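Local coordinates for hypothetical protein aq_1665 (Aquifex aeolicus, PDB 1XM7) that is of unknown function but, as a member of the calcineurin-like phosphoesterase family, probably acts as a hydrolase, at residues N19-V24 and N170-D175; R65-K68 and R73-L76; P115-I120 and D126-V131; D9-H14 and E23-G28. One frame throughout, in Å; residues are numbered along the deposited sequence.

In the fold
Contacts 1 and 4 form one cluster: their centres lie about 7 Å apart, they share Glu23 and Val24, and the salt bridge from Glu172 to Arg25 ties them together. Contact 4 comes first along the chain, followed by contact 2 and then contact 3, while contact 1 brings residues 170-175 back to residues 19-24. Contact 2, on helix 63-69 and strand 73-77 of the five-stranded sheet, lies about 18 Å from contact 4 between centres and touches it where Trp67 meets Phe12. Contact 3 lies beside the four-stranded sheet, in the loop and helix linking strands 107-112 and 142-145, about 27 Å from contact 2 between centres. The set thus samples both halves of the two-sheet metallophosphoesterase fold.

Contact 1 (N19-V24 and N170-D175); sequences NLNPEV and NVEWND
Glu172 OE1 is gripped from two directions, by the amide of Asn21 and by Arg25. The Asn21 bond is short but bent: ND2 stands 2.6 Å from OE1 with an N-H...O angle of 129°, and so counts as weak, whereas Arg25 NE gives the same oxygen a salt bridge. The amide and carboxylate planes are turned 81° apart, so the two flat groups meet crosswise and not as a coplanar pair. Asn21 is the first residue to leave helix 17-20, and its side chain, with CG beside the backbone N, points across to the acid. Glu172 answers with a chain extended beyond CG (chi2 -168°), which carries the carboxylate clear of its own backbone. Val24 comes in at about a right angle to that chain: its CG2 methyl lies 3.4 Å from Glu172 CD and 3.9 Å from CG. The second oxygen, OE2, takes a hydrogen bond from the backbone N of Trp150, so both ends of this buried carboxylate are satisfied. With a leucine in place of Glu172, Arg25 would probably be left without its opposing charge and the Asn21 amide set free to turn. The contact joins the turn after helix 17-20 to the 3-10 segment 171-173, in the loop between strands 166-168 and 179-180, with Trp150 from a further loop beside both.

Contact 2 (R65-K68 and R73-L76); sequences RIWK and RKIL
Lys74 and Trp67 carry nearly all of this contact, in which the aliphatic part of a buried lysine runs past an indole. The two side chains run antiparallel alongside one another. Lys74 CD sits 3.8 Å from Trp67 NE1 and 3.9 Å from Trp67 CE2, approaching the indole obliquely. One carbon further on, Lys74 CE lies 3.4 Å from the backbone O of Trp67. Beyond it the lysine, extended up to this point, bends (chi4 68°) and delivers NZ to the carbonyls that follow the helix, hydrogen bonding to the O atoms of Leu70 and Gly72. A positive charge buried at the carboxyl end of a helix is probably favoured there by the carbonyl groups gathered round it. Helix 63-69 is the connection between the parallel strands 46-49 and 73-77, a beta-alpha-beta crossover, and Lys74 spans the interval between the returning strand and the helix that precedes it. On the helix side, a chi1 of 161° puts Trp67 CG opposite the backbone N, and the indole turns inward among Leu47, Leu34, Leu37 and the rings of Phe53 and Phe92; its NE1 donates to Tyr91 O. Lys68 has CB directed away from the strand, and its extended chain ends in a salt bridge from NZ to Glu90.

Contact 3 (P115-I120 and D126-V131); sequences PAKDPI and DRQEMV
Pro115 O is turned toward carbon atoms of Gln128 and makes a CA-H...O contact with it, at 3.5 Å from Gln128 CA and with an angle of 133° at the hydrogen. The same oxygen lies 3.3 Å from Gln128 CG, while Ala116 O comes within 3.6 Å of Gln128 CB. Two successive carbonyls of the loop thus lie against the same side of the first part of the glutamine. With CG beside the backbone N and the chain extended beyond it (chi2 174°), the side chain leaves helix 125-137 and runs along the loop, bringing CD to 3.7 Å from Asp118 N. The Pro115 ring packs beside its own carbonyl, its CG 4.4 Å from Gln128 CG. Further along the loop Asp118 forms an Asx turn: OD1, through its anti lone pair, accepts from Ile120 N at 2.8 Å. Ala116 O has a stronger partner in Arg132 NH1, one turn further along the helix. Cut back to an alanine, Gln128 is likely to leave a gap between helix and loop, with the Pro115 ring and the backbone of Lys117 and Asp118 lacking their neighbour. This loop follows strand 107-112, and the helix leads on to the parallel strand 142-145. With carbonyl-to-carbon approaches and van der Waals contact doing the work between the segments, the fit depends more on shape than on strong polar bonds.

Contact 4 (D9-H14 and E23-G28); sequences DTHFYH and EVRFKG
Arg25 reaches two successive backbone carbonyls of the Asp9-Thr10-His11 run, the D-X-H signature that follows the first strand of metallophosphoesterases and that in relatives supplies metal ligands. Its chain starts with CG beside the backbone N, folds sharply at the next bond (chi2 -77°) and then straightens, which swings the guanidinium round to present both terminal nitrogens to the loop. The two bonds differ in kind. NH2 donates to Asp9 O at 2.7 Å, almost in line with the carbonyl and within the guanidinium plane. NH1 donates to Thr10 O at 3.2 Å, but from above that carbonyl's plane, and the oxygen is tilted from the guanidinium plane. NE makes a salt bridge to Glu172 OE1, and Phe29 makes a cation-pi contact with the group, so its rotation is well restrained. His11, by contrast, crosses the arginine at about a right angle, ring and guanidinium planes 74° apart; ND1 is 4.0 Å from NH2. Asp9 holds left-handed helical backbone angles, unlike Thr10 after it, and both carbonyls face the arginine. From His11 the chain continues into a type II beta turn, closed by His14 N to His11 O at 2.9 Å. Within this loop the imidazole also leans on the shared acceptor: His11 ND1 makes a weak bond to Asp9 O at 3.4 Å.

Contact 1 (N19-V24 and N170-D175)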
loop_
_atom_site.group_PDB
_atom_site.type_symbol
_atom_site.label_atom_id
_atom_site.label_comp_id
_atom_site.label_asym_id
_atom_site.label_seq_id
_atom_site.Cartn_x
_atom_site.Cartn_y
_atom_site.Cartn_z
ATOM N N ASN A 19 -4.809 -11.637 -15.772
ATOM C CA ASN A 19 -4.428 -11.614 -17.183
ATOM C C ASN A 19 -3.318 -10.589 -17.431
ATOM O O ASN A 19 -2.355 -10.857 -18.147
ATOM C CB ASN A 19 -5.634 -11.244 -18.044
ATOM C CG ASN A 19 -6.653 -12.359 -18.133
ATOM O OD1 ASN A 19 -7.855 -12.107 -18.223
ATOM N ND2 ASN A 19 -6.178 -13.600 -18.123
ATOM N N LEU A 20 -3.461 -9.416 -16.822
ATOM C CA LEU A 20 -2.501 -8.330 -16.980
ATOM C C LEU A 20 -1.121 -8.583 -16.361
ATOM O O LEU A 20 -0.113 -8.080 -16.858
ATOM C CB LEU A 20 -3.122 -7.050 -16.420
ATOM C CG LEU A 20 -4.430 -6.700 -17.134
ATOM C CD1 LEU A 20 -5.182 -5.641 -16.371
ATOM C CD2 LEU A 20 -4.129 -6.221 -18.533
ATOM N N ASN A 21 -1.075 -9.350 -15.278
ATOM C CA ASN A 21 0.189 -9.672 -14.622
ATOM C C ASN A 21 0.188 -11.168 -14.405
ATOM O O ASN A 21 0.304 -11.640 -13.281
ATOM C CB ASN A 21 0.288 -8.958 -13.282
ATOM C CG ASN A 21 0.097 -7.468 -13.412
ATOM O OD1 ASN A 21 0.403 -6.886 -14.454
ATOM N ND2 ASN A 21 -0.394 -6.835 -12.355
ATOM N N PRO A 22 0.085 -11.933 -15.499
ATOM C CA PRO A 22 0.050 -13.395 -15.480
ATOM C C PRO A 22 1.155 -13.890 -14.594
ATOM O O PRO A 22 0.989 -14.826 -13.815
ATOM C CB PRO A 22 0.299 -13.768 -16.935
ATOM C CG PRO A 22 -0.063 -12.529 -17.699
ATOM C CD PRO A 22 0.483 -11.456 -16.832
ATOM N N GLU A 23 2.292 -13.231 -14.736
ATOM C CA GLU A 23 3.479 -13.549 -13.976
ATOM C C GLU A 23 3.216 -13.738 -12.481
ATOM O O GLU A 23 3.472 -14.808 -11.936
ATOM C CB GLU A 23 4.503 -12.435 -14.175
ATOM C CG GLU A 23 5.147 -12.382 -15.562
ATOM C CD GLU A 23 6.244 -13.431 -15.731
ATOM O OE1 GLU A 23 7.049 -13.304 -16.687
ATOM O OE2 GLU A 23 6.299 -14.383 -14.910
ATOM N N VAL A 24 2.696 -12.704 -11.827
ATOM C CA VAL A 24 2.442 -12.756 -10.392
ATOM C C VAL A 24 1.021 -13.029 -9.926
ATOM O O VAL A 24 0.816 -13.761 -8.965
ATOM C CB VAL A 24 2.893 -11.462 -9.730
ATOM C CG1 VAL A 24 4.391 -11.448 -9.620
ATOM C CG2 VAL A 24 2.415 -10.275 -10.548
ATOM N N ASN A 170 3.556 -2.789 -2.335
ATOM C CA ASN A 170 2.676 -3.488 -3.275
ATOM C C ASN A 170 2.736 -4.991 -3.044
ATOM O O ASN A 170 3.814 -5.566 -2.967
ATOM C CB ASN A 170 3.096 -3.169 -4.715
ATOM C CG ASN A 170 2.179 -3.797 -5.756
ATOM O OD1 ASN A 170 1.840 -3.163 -6.755
ATOM N ND2 ASN A 170 1.785 -5.044 -5.535
ATOM N N VAL A 171 1.572 -5.623 -2.945
ATOM C CA VAL A 171 1.496 -7.063 -2.708
ATOM C C VAL A 171 2.340 -7.885 -3.669
ATOM O O VAL A 171 3.007 -8.826 -3.257
ATOM C CB VAL A 171 0.039 -7.571 -2.787
ATOM C CG1 VAL A 171 -0.759 -7.036 -1.619
ATOM C CG2 VAL A 171 -0.595 -7.145 -4.103
ATOM N N GLU A 172 2.315 -7.521 -4.946
ATOM C CA GLU A 172 3.068 -8.245 -5.967
ATOM C C GLU A 172 4.574 -8.352 -5.708
ATOM O O GLU A 172 5.243 -9.227 -6.258
ATOM C CB GLU A 172 2.840 -7.614 -7.343
ATOM C CG GLU A 172 1.412 -7.695 -7.838
ATOM C CD GLU A 172 1.292 -7.328 -9.302
ATOM O OE1 GLU A 172 0.164 -7.289 -9.818
ATOM O OE2 GLU A 172 2.327 -7.080 -9.946
ATOM N N TRP A 173 5.111 -7.466 -4.879
ATOM C CA TRP A 173 6.539 -7.499 -4.586
ATOM C C TRP A 173 6.857 -8.196 -3.284
ATOM O O TRP A 173 8.002 -8.585 -3.055
ATOM C CB TRP A 173 7.114 -6.089 -4.511
ATOM C CG TRP A 173 7.270 -5.424 -5.831
ATOM C CD1 TRP A 173 6.551 -4.367 -6.305
ATOM C CD2 TRP A 173 8.221 -5.758 -6.852
ATOM N NE1 TRP A 173 6.996 -4.018 -7.556
ATOM C CE2 TRP A 173 8.021 -4.854 -7.918
ATOM C CE3 TRP A 173 9.222 -6.732 -6.970
ATOM C CZ2 TRP A 173 8.789 -4.894 -9.092
ATOM C CZ3 TRP A 173 9.983 -6.772 -8.135
ATOM C CH2 TRP A 173 9.759 -5.857 -9.180
ATOM N N ASN A 174 5.856 -8.352 -2.425
ATOM C CA ASN A 174 6.097 -8.977 -1.135
ATOM C C ASN A 174 5.341 -10.273 -0.913
ATOM O O ASN A 174 5.022 -10.625 0.216
ATOM C CB ASN A 174 5.787 -7.981 -0.015
ATOM C CG ASN A 174 6.268 -6.581 -0.343
ATOM O OD1 ASN A 174 5.499 -5.742 -0.804
ATOM N ND2 ASN A 174 7.551 -6.331 -0.135
ATOM N N ASP A 175 5.070 -10.984 -2.001
ATOM C CA ASP A 175 4.377 -12.265 -1.934
ATOM C C ASP A 175 3.041 -12.142 -1.191
ATOM O O ASP A 175 2.695 -12.972 -0.350
ATOM C CB ASP A 175 5.296 -13.311 -1.265
ATOM C CG ASP A 175 4.909 -14.755 -1.612
ATOM O OD1 ASP A 175 4.511 -15.013 -2.775
ATOM O OD2 ASP A 175 5.020 -15.642 -0.729
#

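Contact 2 (R65-K68 and R73-L76)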
loop_
_atom_site.group_PDB
_atom_site.type_symbol
_atom_site.label_atom_id
_atom_site.label_comp_id
_atom_site.label_asym_id
_atom_site.label_seq_id
_atom_site.Cartn_x
_atom_site.Cartn_y
_atom_site.Cartn_z
ATOM N N ARG A 65 -16.240 -7.912 3.304
ATOM C CA ARG A 65 -16.825 -8.138 4.615
ATOM C C ARG A 65 -15.720 -8.732 5.488
ATOM O O ARG A 65 -15.554 -8.350 6.643
ATOM C CB ARG A 65 -18.014 -9.100 4.493
ATOM C CG ARG A 65 -18.909 -9.180 5.735
ATOM C CD ARG A 65 -20.235 -9.933 5.465
ATOM N NE ARG A 65 -21.109 -9.204 4.537
ATOM C CZ ARG A 65 -22.317 -9.613 4.139
ATOM N NH1 ARG A 65 -22.823 -10.760 4.588
ATOM N NH2 ARG A 65 -23.014 -8.883 3.272
ATOM N N ILE A 66 -14.948 -9.652 4.913
ATOM C CA ILE A 66 -13.853 -10.296 5.626
ATOM C C ILE A 66 -12.811 -9.259 6.031
ATOM O O ILE A 66 -12.380 -9.208 7.188
ATOM C CB ILE A 66 -13.191 -11.389 4.754
ATOM C CG1 ILE A 66 -14.166 -12.553 4.573
ATOM C CG2 ILE A 66 -11.891 -11.868 5.395
ATOM C CD1 ILE A 66 -13.719 -13.570 3.554
ATOM N N TRP A 67 -12.404 -8.430 5.079
ATOM C CA TRP A 67 -11.435 -7.378 5.358
ATOM C C TRP A 67 -11.902 -6.526 6.538
ATOM O O TRP A 67 -11.142 -6.238 7.457
ATOM C CB TRP A 67 -11.264 -6.500 4.114
ATOM C CG TRP A 67 -10.670 -5.155 4.382
ATOM C CD1 TRP A 67 -11.323 -4.037 4.826
ATOM C CD2 TRP A 67 -9.296 -4.799 4.262
ATOM N NE1 TRP A 67 -10.434 -3.006 4.992
ATOM C CE2 TRP A 67 -9.181 -3.445 4.653
ATOM C CE3 TRP A 67 -8.144 -5.493 3.864
ATOM C CZ2 TRP A 67 -7.960 -2.770 4.658
ATOM C CZ3 TRP A 67 -6.922 -4.818 3.869
ATOM C CH2 TRP A 67 -6.844 -3.469 4.264
ATOM N N LYS A 68 -13.165 -6.127 6.488
ATOM C CA LYS A 68 -13.771 -5.306 7.520
ATOM C C LYS A 68 -13.662 -5.995 8.879
ATOM O O LYS A 68 -13.388 -5.354 9.888
ATOM C CB LYS A 68 -15.240 -5.056 7.162
ATOM C CG LYS A 68 -15.887 -3.874 7.861
ATOM C CD LYS A 68 -17.352 -3.719 7.452
ATOM C CE LYS A 68 -17.993 -2.509 8.145
ATOM N NZ LYS A 68 -19.413 -2.262 7.719
ATOM N N ARG A 73 -6.502 -1.318 13.631
ATOM C CA ARG A 73 -6.968 -0.068 13.031
ATOM C C ARG A 73 -6.583 -0.101 11.545
ATOM O O ARG A 73 -5.549 -0.645 11.174
ATOM C CB ARG A 73 -6.309 1.122 13.744
ATOM C CG ARG A 73 -6.331 2.447 12.987
ATOM C CD ARG A 73 -6.008 3.629 13.909
ATOM N NE ARG A 73 -7.078 3.812 14.893
ATOM C CZ ARG A 73 -8.107 4.650 14.761
ATOM N NH1 ARG A 73 -8.224 5.417 13.684
ATOM N NH2 ARG A 73 -9.044 4.700 15.701
ATOM N N LYS A 74 -7.421 0.466 10.689
ATOM C CA LYS A 74 -7.138 0.476 9.258
ATOM C C LYS A 74 -7.251 1.875 8.677
ATOM O O LYS A 74 -8.283 2.527 8.806
ATOM C CB LYS A 74 -8.099 -0.472 8.534
ATOM C CG LYS A 74 -7.976 -1.902 9.028
ATOM C CD LYS A 74 -9.059 -2.819 8.484
ATOM C CE LYS A 74 -8.973 -4.203 9.132
ATOM N NZ LYS A 74 -9.331 -4.135 10.571
ATOM N N ILE A 75 -6.180 2.346 8.052
ATOM C CA ILE A 75 -6.215 3.668 7.450
ATOM C C ILE A 75 -5.782 3.518 5.994
ATOM O O ILE A 75 -4.981 2.641 5.670
ATOM C CB ILE A 75 -5.303 4.678 8.228
ATOM C CG1 ILE A 75 -3.958 4.836 7.543
ATOM C CG2 ILE A 75 -5.080 4.211 9.659
ATOM C CD1 ILE A 75 -3.967 5.883 6.475
ATOM N N LEU A 76 -6.330 4.358 5.119
ATOM C CA LEU A 76 -6.013 4.300 3.693
ATOM C C LEU A 76 -5.409 5.587 3.142
ATOM O O LEU A 76 -5.761 6.692 3.576
ATOM C CB LEU A 76 -7.279 3.971 2.875
ATOM C CG LEU A 76 -7.265 4.285 1.362
ATOM C CD1 LEU A 76 -6.381 3.286 0.630
ATOM C CD2 LEU A 76 -8.677 4.229 0.786
#

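Contact 3 (P115-I120 and D126-V131)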
loop_
_atom_site.group_PDB
_atom_site.type_symbol
_atom_site.label_atom_id
_atom_site.label_comp_id
_atom_site.label_asym_id
_atom_site.label_seq_id
_atom_site.Cartn_x
_atom_site.Cartn_y
_atom_site.Cartn_z
ATOM N N PRO A 115 5.267 6.608 -6.074
ATOM C CA PRO A 115 6.707 6.540 -5.796
ATOM C C PRO A 115 7.379 7.857 -6.172
ATOM O O PRO A 115 6.742 8.748 -6.744
ATOM C CB PRO A 115 7.162 5.402 -6.701
ATOM C CG PRO A 115 6.338 5.653 -7.936
ATOM C CD PRO A 115 4.956 5.941 -7.358
ATOM N N ALA A 116 8.662 7.978 -5.858
ATOM C CA ALA A 116 9.394 9.181 -6.209
ATOM C C ALA A 116 9.570 9.154 -7.726
ATOM O O ALA A 116 9.510 10.193 -8.394
ATOM C CB ALA A 116 10.754 9.201 -5.510
ATOM N N LYS A 117 9.770 7.955 -8.265
ATOM C CA LYS A 117 9.957 7.781 -9.698
ATOM C C LYS A 117 9.617 6.355 -10.084
ATOM O O LYS A 117 10.109 5.423 -9.460
ATOM C CB LYS A 117 11.405 8.066 -10.067
ATOM C CG LYS A 117 11.648 8.134 -11.556
ATOM C CD LYS A 117 13.115 8.422 -11.863
ATOM C CE LYS A 117 13.238 9.422 -13.010
ATOM N NZ LYS A 117 12.507 10.711 -12.719
ATOM N N ASP A 118 8.770 6.182 -11.096
ATOM C CA ASP A 118 8.398 4.844 -11.550
ATOM C C ASP A 118 9.534 4.295 -12.426
ATOM O O ASP A 118 9.820 4.807 -13.521
ATOM C CB ASP A 118 7.089 4.878 -12.336
ATOM C CG ASP A 118 6.512 3.490 -12.568
ATOM O OD1 ASP A 118 7.253 2.592 -13.025
ATOM O OD2 ASP A 118 5.310 3.296 -12.297
ATOM N N PRO A 119 10.185 3.224 -11.952
ATOM C CA PRO A 119 11.300 2.577 -12.639
ATOM C C PRO A 119 10.941 2.012 -13.986
ATOM O O PRO A 119 11.808 1.510 -14.691
ATOM C CB PRO A 119 11.720 1.492 -11.655
ATOM C CG PRO A 119 10.416 1.064 -11.093
ATOM C CD PRO A 119 9.725 2.389 -10.826
ATOM N N ILE A 120 9.668 2.088 -14.351
ATOM C CA ILE A 120 9.234 1.546 -15.633
ATOM C C ILE A 120 8.525 2.611 -16.444
ATOM O O ILE A 120 9.091 3.174 -17.380
ATOM C CB ILE A 120 8.278 0.344 -15.433
ATOM C CG1 ILE A 120 8.971 -0.745 -14.603
ATOM C CG2 ILE A 120 7.852 -0.210 -16.783
ATOM C CD1 ILE A 120 7.997 -1.675 -13.838
ATOM N N ASP A 126 3.234 14.175 -12.329
ATOM C CA ASP A 126 2.860 15.289 -11.447
ATOM C C ASP A 126 2.729 14.803 -10.011
ATOM O O ASP A 126 3.176 15.464 -9.079
ATOM C CB ASP A 126 1.514 15.902 -11.859
ATOM C CG ASP A 126 1.590 16.707 -13.146
ATOM O OD1 ASP A 126 0.521 16.958 -13.741
ATOM O OD2 ASP A 126 2.699 17.099 -13.563
ATOM N N ARG A 127 2.102 13.651 -9.829
ATOM C CA ARG A 127 1.916 13.115 -8.483
ATOM C C ARG A 127 3.249 12.622 -7.898
ATOM O O ARG A 127 3.499 12.746 -6.692
ATOM C CB ARG A 127 0.845 12.010 -8.511
ATOM C CG ARG A 127 -0.472 12.534 -9.063
ATOM C CD ARG A 127 -1.548 11.475 -9.238
ATOM N NE ARG A 127 -2.602 11.967 -10.127
ATOM C CZ ARG A 127 -3.673 11.267 -10.485
ATOM N NH1 ARG A 127 -3.849 10.038 -10.030
ATOM N NH2 ARG A 127 -4.557 11.786 -11.321
ATOM N N GLN A 128 4.108 12.085 -8.758
ATOM C CA GLN A 128 5.414 11.629 -8.312
ATOM C C GLN A 128 6.189 12.841 -7.795
ATOM O O GLN A 128 6.852 12.776 -6.765
ATOM C CB GLN A 128 6.177 10.998 -9.469
ATOM C CG GLN A 128 5.755 9.592 -9.803
ATOM C CD GLN A 128 6.457 9.086 -11.041
ATOM O OE1 GLN A 128 7.520 9.586 -11.399
ATOM N NE2 GLN A 128 5.874 8.091 -11.699
ATOM N N GLU A 129 6.099 13.950 -8.515
ATOM C CA GLU A 129 6.793 15.168 -8.113
ATOM C C GLU A 129 6.298 15.717 -6.781
ATOM O O GLU A 129 7.062 16.286 -6.011
ATOM C CB GLU A 129 6.638 16.232 -9.196
ATOM C CG GLU A 129 6.953 17.634 -8.731
ATOM C CD GLU A 129 6.592 18.678 -9.776
ATOM O OE1 GLU A 129 5.544 18.522 -10.446
ATOM O OE2 GLU A 129 7.349 19.665 -9.912
ATOM N N MET A 130 5.014 15.557 -6.510
ATOM C CA MET A 130 4.456 16.053 -5.263
ATOM C C MET A 130 5.033 15.259 -4.097
ATOM O O MET A 130 5.389 15.821 -3.061
ATOM C CB MET A 130 2.933 15.938 -5.298
ATOM C CG MET A 130 2.268 16.822 -6.363
ATOM S SD MET A 130 2.575 18.582 -6.091
ATOM C CE MET A 130 0.987 19.115 -6.030
ATOM N N VAL A 131 5.136 13.948 -4.280
ATOM C CA VAL A 131 5.678 13.062 -3.254
ATOM C C VAL A 131 7.106 13.473 -2.898
ATOM O O VAL A 131 7.464 13.573 -1.723
ATOM C CB VAL A 131 5.676 11.587 -3.748
ATOM C CG1 VAL A 131 6.390 10.696 -2.741
ATOM C CG2 VAL A 131 4.240 11.105 -3.954
#

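Contact 4 (D9-H14 and E23-G28)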
loop_
_atom_site.group_PDB
_atom_site.type_symbol
_atom_site.label_atom_id
_atom_site.label_comp_id
_atom_site.label_asym_id
_atom_site.label_seq_id
_atom_site.Cartn_x
_atom_site.Cartn_y
_atom_site.Cartn_z
ATOM N N ASP A 9 -2.066 -1.915 -3.298
ATOM C CA ASP A 9 -2.373 -2.466 -4.609
ATOM C C ASP A 9 -2.957 -3.860 -4.510
ATOM O O ASP A 9 -2.556 -4.763 -5.247
ATOM C CB ASP A 9 -1.121 -2.495 -5.476
ATOM C CG ASP A 9 -0.451 -1.154 -5.544
ATOM O OD1 ASP A 9 0.395 -0.863 -4.677
ATOM O OD2 ASP A 9 -0.786 -0.372 -6.446
ATOM N N THR A 10 -3.916 -4.025 -3.604
ATOM C CA THR A 10 -4.560 -5.311 -3.406
ATOM C C THR A 10 -5.465 -5.681 -4.582
ATOM O O THR A 10 -5.632 -6.866 -4.903
ATOM C CB THR A 10 -5.351 -5.304 -2.101
ATOM O OG1 THR A 10 -6.090 -4.086 -2.002
ATOM C CG2 THR A 10 -4.407 -5.397 -0.922
ATOM N N HIS A 11 -6.028 -4.664 -5.231
ATOM C CA HIS A 11 -6.897 -4.870 -6.382
ATOM C C HIS A 11 -7.952 -5.947 -6.150
ATOM O O HIS A 11 -8.188 -6.794 -7.020
ATOM C CB HIS A 11 -6.070 -5.247 -7.618
ATOM C CG HIS A 11 -5.436 -4.080 -8.315
ATOM N ND1 HIS A 11 -4.276 -3.481 -7.871
ATOM C CD2 HIS A 11 -5.806 -3.400 -9.427
ATOM C CE1 HIS A 11 -3.958 -2.485 -8.679
ATOM N NE2 HIS A 11 -4.871 -2.415 -9.630
ATOM N N PHE A 12 -8.580 -5.929 -4.980
ATOM C CA PHE A 12 -9.611 -6.910 -4.685
ATOM C C PHE A 12 -10.650 -6.866 -5.788
ATOM O O PHE A 12 -11.103 -5.798 -6.177
ATOM C CB PHE A 12 -10.288 -6.612 -3.349
ATOM C CG PHE A 12 -9.428 -6.888 -2.152
ATOM C CD1 PHE A 12 -8.906 -8.159 -1.933
ATOM C CD2 PHE A 12 -9.182 -5.892 -1.215
ATOM C CE1 PHE A 12 -8.154 -8.436 -0.792
ATOM C CE2 PHE A 12 -8.432 -6.157 -0.070
ATOM C CZ PHE A 12 -7.918 -7.431 0.142
ATOM N N TYR A 13 -11.009 -8.039 -6.296
ATOM C CA TYR A 13 -12.011 -8.163 -7.344
ATOM C C TYR A 13 -11.562 -7.736 -8.725
ATOM O O TYR A 13 -12.364 -7.728 -9.658
ATOM C CB TYR A 13 -13.281 -7.404 -6.959
ATOM C CG TYR A 13 -14.075 -8.077 -5.860
ATOM C CD1 TYR A 13 -14.208 -7.492 -4.602
ATOM C CD2 TYR A 13 -14.698 -9.301 -6.083
ATOM C CE1 TYR A 13 -14.947 -8.109 -3.598
ATOM C CE2 TYR A 13 -15.436 -9.927 -5.086
ATOM C CZ TYR A 13 -15.555 -9.328 -3.853
ATOM O OH TYR A 13 -16.265 -9.968 -2.874
ATOM N N HIS A 14 -10.297 -7.364 -8.873
ATOM C CA HIS A 14 -9.815 -6.993 -10.199
ATOM C C HIS A 14 -9.352 -8.272 -10.897
ATOM O O HIS A 14 -8.156 -8.504 -11.122
ATOM C CB HIS A 14 -8.661 -5.994 -10.142
ATOM C CG HIS A 14 -8.315 -5.424 -11.485
ATOM N ND1 HIS A 14 -7.207 -4.633 -11.703
ATOM C CD2 HIS A 14 -8.938 -5.540 -12.683
ATOM C CE1 HIS A 14 -7.160 -4.291 -12.979
ATOM N NE2 HIS A 14 -8.198 -4.828 -13.594
ATOM N N GLU A 23 2.292 -13.231 -14.736
ATOM C CA GLU A 23 3.479 -13.549 -13.976
ATOM C C GLU A 23 3.216 -13.738 -12.481
ATOM O O GLU A 23 3.472 -14.808 -11.936
ATOM C CB GLU A 23 4.503 -12.435 -14.175
ATOM C CG GLU A 23 5.147 -12.382 -15.562
ATOM C CD GLU A 23 6.244 -13.431 -15.731
ATOM O OE1 GLU A 23 7.049 -13.304 -16.687
ATOM O OE2 GLU A 23 6.299 -14.383 -14.910
ATOM N N VAL A 24 2.696 -12.704 -11.827
ATOM C CA VAL A 24 2.442 -12.756 -10.392
ATOM C C VAL A 24 1.021 -13.029 -9.926
ATOM O O VAL A 24 0.816 -13.761 -8.965
ATOM C CB VAL A 24 2.893 -11.462 -9.730
ATOM C CG1 VAL A 24 4.391 -11.448 -9.620
ATOM C CG2 VAL A 24 2.415 -10.275 -10.548
ATOM N N ARG A 25 0.043 -12.422 -10.584
ATOM C CA ARG A 25 -1.353 -12.601 -10.204
ATOM C C ARG A 25 -1.899 -13.954 -10.658
ATOM O O ARG A 25 -1.600 -14.439 -11.752
ATOM C CB ARG A 25 -2.206 -11.466 -10.776
ATOM C CG ARG A 25 -1.817 -10.078 -10.278
ATOM C CD ARG A 25 -2.309 -9.790 -8.861
ATOM N NE ARG A 25 -1.885 -8.463 -8.408
ATOM C CZ ARG A 25 -2.420 -7.793 -7.388
ATOM N NH1 ARG A 25 -3.419 -8.310 -6.685
ATOM N NH2 ARG A 25 -1.951 -6.593 -7.072
ATOM N N PHE A 26 -2.727 -14.540 -9.802
ATOM C CA PHE A 26 -3.315 -15.849 -10.031
ATOM C C PHE A 26 -4.700 -15.867 -9.415
ATOM O O PHE A 26 -4.976 -15.103 -8.494
ATOM C CB PHE A 26 -2.463 -16.871 -9.315
ATOM C CG PHE A 26 -2.271 -16.548 -7.863
ATOM C CD1 PHE A 26 -3.246 -16.888 -6.922
ATOM C CD2 PHE A 26 -1.142 -15.848 -7.435
ATOM C CE1 PHE A 26 -3.100 -16.531 -5.577
ATOM C CE2 PHE A 26 -0.986 -15.484 -6.083
ATOM C CZ PHE A 26 -1.966 -15.828 -5.157
ATOM N N LYS A 27 -5.557 -16.760 -9.895
ATOM C CA LYS A 27 -6.905 -16.867 -9.361
ATOM C C LYS A 27 -6.889 -17.167 -7.851
ATOM O O LYS A 27 -6.129 -18.011 -7.378
ATOM C CB LYS A 27 -7.680 -17.953 -10.105
ATOM C CG LYS A 27 -9.134 -18.044 -9.676
ATOM C CD LYS A 27 -9.953 -18.953 -10.586
ATOM C CE LYS A 27 -11.435 -18.889 -10.219
ATOM N NZ LYS A 27 -11.939 -17.477 -10.089
ATOM N N GLY A 28 -7.724 -16.460 -7.097
ATOM C CA GLY A 28 -7.766 -16.668 -5.663
ATOM C C GLY A 28 -6.710 -15.888 -4.897
ATOM O O GLY A 28 -6.295 -16.311 -3.815
#